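Local coordinates for protein pumilio homolog 23 (Arabidopsis thaliana, PDB 5WZJ) that binds RNA, including an 18S rRNA sequence, in a sequence-specific way through pumilio repeats, and probably regulates translation and mRNA stability, at residues 224-227 with 228-231. Sequence-based numbering, arbitrary orientation.
Sequences QVDQ and YSSL. With nucleotides of chain B.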
ATOM      1  N   GLN A 224       3.505 -20.135 -10.245  1.00 13.44           N
ATOM      2  CA  GLN A 224       3.829 -19.648  -8.904  1.00 14.07           C
ATOM      3  C   GLN A 224       5.082 -18.781  -8.900  1.00 16.93           C
ATOM      4  O   GLN A 224       5.176 -17.816  -8.129  1.00 17.59           O
ATOM      5  CB  GLN A 224       4.034 -20.840  -7.954  1.00  9.96           C
ATOM      6  CG  GLN A 224       2.765 -21.544  -7.500  1.00 18.20           C
ATOM      7  CD  GLN A 224       3.069 -22.738  -6.606  1.00 19.94           C
ATOM      8  OE1 GLN A 224       4.229 -23.090  -6.398  1.00 16.50           O
ATOM      9  NE2 GLN A 224       2.031 -23.368  -6.086  1.00 13.72           N
ATOM     10  N   VAL A 225       6.069 -19.123  -9.731  1.00 15.75           N
ATOM     11  CA  VAL A 225       7.385 -18.494  -9.683  1.00 18.26           C
ATOM     12  C   VAL A 225       7.646 -17.633 -10.910  1.00 21.55           C
ATOM     13  O   VAL A 225       8.750 -17.105 -11.077  1.00 19.59           O
ATOM     14  CB  VAL A 225       8.511 -19.535  -9.493  1.00 19.06           C
ATOM     15  CG1 VAL A 225       8.350 -20.266  -8.146  1.00 20.38           C
ATOM     16  CG2 VAL A 225       8.523 -20.538 -10.646  1.00 20.82           C
ATOM     17  N   ASP A 226       6.662 -17.465 -11.773  1.00 16.76           N
ATOM     18  CA  ASP A 226       6.808 -16.523 -12.869  1.00 20.60           C
ATOM     19  C   ASP A 226       6.300 -15.173 -12.395  1.00 18.01           C
ATOM     20  O   ASP A 226       5.169 -15.067 -11.910  1.00 16.13           O
ATOM     21  CB  ASP A 226       6.039 -16.978 -14.108  1.00 18.23           C
ATOM     22  CG  ASP A 226       6.172 -16.004 -15.253  1.00 21.93           C
ATOM     23  OD1 ASP A 226       5.444 -14.983 -15.267  1.00 19.23           O
ATOM     24  OD2 ASP A 226       7.005 -16.266 -16.140  1.00 19.42           O
ATOM     25  N   GLN A 227       7.137 -14.147 -12.528  1.00 14.56           N
ATOM     26  CA  GLN A 227       6.774 -12.833 -12.008  1.00 23.37           C
ATOM     27  C   GLN A 227       5.447 -12.352 -12.577  1.00 18.21           C
ATOM     28  O   GLN A 227       4.605 -11.813 -11.848  1.00 13.82           O
ATOM     29  CB  GLN A 227       7.879 -11.824 -12.321  1.00 18.49           C
ATOM     30  CG  GLN A 227       7.438 -10.404 -12.148  1.00 25.34           C
ATOM     31  CD  GLN A 227       8.608  -9.447 -12.204  1.00 30.44           C
ATOM     32  OE1 GLN A 227       9.612  -9.640 -11.526  1.00 30.68           O
ATOM     33  NE2 GLN A 227       8.488  -8.422 -13.016  1.00 36.31           N
ATOM     34  N   TYR A 228       5.239 -12.540 -13.876  1.00 13.01           N
ATOM     35  CA  TYR A 228       4.076 -11.928 -14.496  1.00 13.21           C
ATOM     36  C   TYR A 228       2.798 -12.713 -14.205  1.00 16.34           C
ATOM     37  O   TYR A 228       1.745 -12.113 -13.973  1.00 17.21           O
ATOM     38  CB  TYR A 228       4.350 -11.741 -15.991  1.00 13.09           C
ATOM     39  CG  TYR A 228       5.314 -10.580 -16.177  1.00 18.54           C
ATOM     40  CD1 TYR A 228       4.941  -9.301 -15.796  1.00 16.70           C
ATOM     41  CD2 TYR A 228       6.612 -10.770 -16.669  1.00 21.11           C
ATOM     42  CE1 TYR A 228       5.810  -8.225 -15.931  1.00 25.42           C
ATOM     43  CE2 TYR A 228       7.504  -9.693 -16.798  1.00 20.42           C
ATOM     44  CZ  TYR A 228       7.084  -8.424 -16.427  1.00 26.90           C
ATOM     45  OH  TYR A 228       7.913  -7.335 -16.545  1.00 35.68           O
ATOM     46  N   SER A 229       2.853 -14.042 -14.172  1.00 13.32           N
ATOM     47  CA  SER A 229       1.639 -14.763 -13.784  1.00  7.80           C
ATOM     48  C   SER A 229       1.357 -14.579 -12.293  1.00 13.36           C
ATOM     49  O   SER A 229       0.190 -14.512 -11.882  1.00 13.98           O
ATOM     50  CB  SER A 229       1.754 -16.257 -14.137  1.00  6.99           C
ATOM     51  OG  SER A 229       2.924 -16.818 -13.554  1.00 15.34           O
ATOM     52  N   SER A 230       2.405 -14.482 -11.465  1.00 11.27           N
ATOM     53  CA  SER A 230       2.177 -14.230 -10.045  1.00 14.54           C
ATOM     54  C   SER A 230       1.439 -12.909  -9.845  1.00 14.50           C
ATOM     55  O   SER A 230       0.480 -12.832  -9.068  1.00 15.48           O
ATOM     56  CB  SER A 230       3.507 -14.237  -9.293  1.00 15.99           C
ATOM     57  OG  SER A 230       3.343 -13.766  -7.973  1.00 18.82           O
ATOM     58  N   LEU A 231       1.848 -11.873 -10.587  1.00 14.80           N
ATOM     59  CA  LEU A 231       1.187 -10.572 -10.531  1.00 15.55           C
ATOM     60  C   LEU A 231      -0.285 -10.658 -10.937  1.00 16.12           C
ATOM     61  O   LEU A 231      -1.142 -10.017 -10.316  1.00 14.94           O
ATOM     62  CB  LEU A 231       1.936  -9.578 -11.426  1.00 12.02           C
ATOM     63  CG  LEU A 231       3.219  -9.019 -10.803  1.00 13.65           C
ATOM     64  CD1 LEU A 231       4.135  -8.425 -11.882  1.00 11.80           C
ATOM     65  CD2 LEU A 231       2.836  -7.967  -9.774  1.00 12.64           C
TER
ATOM     66  P     A B   8      14.175  -5.939  -6.011  1.00 28.48           P
ATOM     67  OP1   A B   8      15.099  -6.120  -7.157  1.00 29.81           O
ATOM     68  OP2   A B   8      14.028  -4.613  -5.382  1.00 30.04           O
ATOM     69  O5'   A B   8      12.713  -6.384  -6.426  1.00 28.47           O
ATOM     70  C5'   A B   8      11.915  -5.567  -7.251  1.00 37.36           C
ATOM     71  C4'   A B   8      11.465  -6.364  -8.436  1.00 38.77           C
ATOM     72  O4'   A B   8      10.530  -7.389  -8.006  1.00 25.30           O
ATOM     73  C3'   A B   8      10.736  -5.583  -9.517  1.00 37.83           C
ATOM     74  O3'   A B   8      11.667  -5.013 -10.435  1.00 46.17           O
ATOM     75  C2'   A B   8       9.870  -6.645 -10.159  1.00 35.60           C
ATOM     76  O2'   A B   8      10.696  -7.405 -11.032  1.00 24.90           O
ATOM     77  C1'   A B   8       9.504  -7.524  -8.949  1.00 26.85           C
ATOM     78  N9    A B   8       8.233  -7.166  -8.272  1.00 22.12           N
ATOM     79  C8    A B   8       7.845  -6.001  -7.640  1.00 20.42           C
ATOM     80  N7    A B   8       6.637  -6.060  -7.110  1.00 22.40           N
ATOM     81  C5    A B   8       6.205  -7.348  -7.379  1.00 19.43           C
ATOM     82  C6    A B   8       5.024  -8.062  -7.079  1.00 18.03           C
ATOM     83  N6    A B   8       3.966  -7.580  -6.419  1.00 15.32           N
ATOM     84  N1    A B   8       4.950  -9.344  -7.509  1.00 17.09           N
ATOM     85  C2    A B   8       5.974  -9.886  -8.182  1.00 18.60           C
ATOM     86  N3    A B   8       7.125  -9.317  -8.523  1.00 14.55           N
ATOM     87  C4    A B   8       7.184  -8.041  -8.076  1.00 17.82           C
ATOM     88  P     C B   9      11.380  -3.603 -11.169  1.00 40.39           P
ATOM     89  OP1   C B   9      12.624  -3.213 -11.878  1.00 40.21           O
ATOM     90  OP2   C B   9      10.741  -2.647 -10.226  1.00 33.19           O
ATOM     91  O5'   C B   9      10.249  -3.953 -12.245  1.00 34.78           O
ATOM     92  C5'   C B   9      10.463  -4.881 -13.305  1.00 25.20           C
ATOM     93  C4'   C B   9       9.221  -4.983 -14.159  1.00 24.19           C
ATOM     94  O4'   C B   9       8.147  -5.550 -13.384  1.00 24.02           O
ATOM     95  C3'   C B   9       8.695  -3.650 -14.696  1.00 23.32           C
ATOM     96  O3'   C B   9       9.127  -3.490 -16.034  1.00 24.40           O
ATOM     97  C2'   C B   9       7.162  -3.735 -14.588  1.00 38.53           C
ATOM     98  O2'   C B   9       6.556  -3.844 -15.871  1.00 55.60           O
ATOM     99  C1'   C B   9       6.916  -5.027 -13.792  1.00 21.89           C
ATOM    100  N1    C B   9       6.056  -4.832 -12.607  1.00 20.16           N
ATOM    101  C2    C B   9       4.703  -5.065 -12.807  1.00 19.29           C
ATOM    102  O2    C B   9       4.355  -5.416 -13.952  1.00 19.11           O
ATOM    103  N3    C B   9       3.842  -4.912 -11.767  1.00 21.15           N
ATOM    104  C4    C B   9       4.301  -4.529 -10.577  1.00 19.19           C
ATOM    105  N4    C B   9       3.426  -4.379  -9.577  1.00 21.00           N
ATOM    106  C5    C B   9       5.697  -4.284 -10.352  1.00 20.72           C
ATOM    107  C6    C B   9       6.537  -4.444 -11.386  1.00 19.78           C
TER
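The N-terminal end of the RNA-reading helix 227-239 in Pumilio repeat 4 is capped by Asp226 and touches A8 and C9 of chain B. As N-cap, Asp226 uses one carboxylate oxygen twice: OD1 takes Ser229 N at 3.0 Å in a fairly straight bond, from the anti side, and Tyr228 N at 2.8 Å in a weak, bent one. With chi1 of Asp226 at 180°, its CG points opposite the backbone N, bringing the carboxylate back to these first amides. The helical bonds then start, with Ser230 N to Asp226 O at 2.9 Å and Leu231 N to Gln227 O at 3.0 Å. Ser229 OG turns back to bond Leu223 O in the preceding helix.

Gln227 reaches out, its chain extended beyond CG, to the riboses of both nucleotides. Gln227 OE1 accepts from O2' of A8 of chain B at 2.5 Å, while Gln227 NE2 lies over one face of the Tyr228 ring, 3.7 Å from CZ. With Gln227 cut back to an alanine, the A8 O2' hydroxyl would probably lose this acceptor and the Tyr228 ring the amide over its face. Leu231 meets the bases instead: CD2 is 3.4 Å from N1 of A8 of chain B, and CD1 is 3.5 Å from N3 of C9 of chain B. O2 of C9 lies at the edge of the Tyr228 ring, near its plane. Gln227, Tyr228 and, one turn on, Leu231 face consecutive nucleotides from the concave surface, as is typical of a PUF-repeat RNA-reading helix.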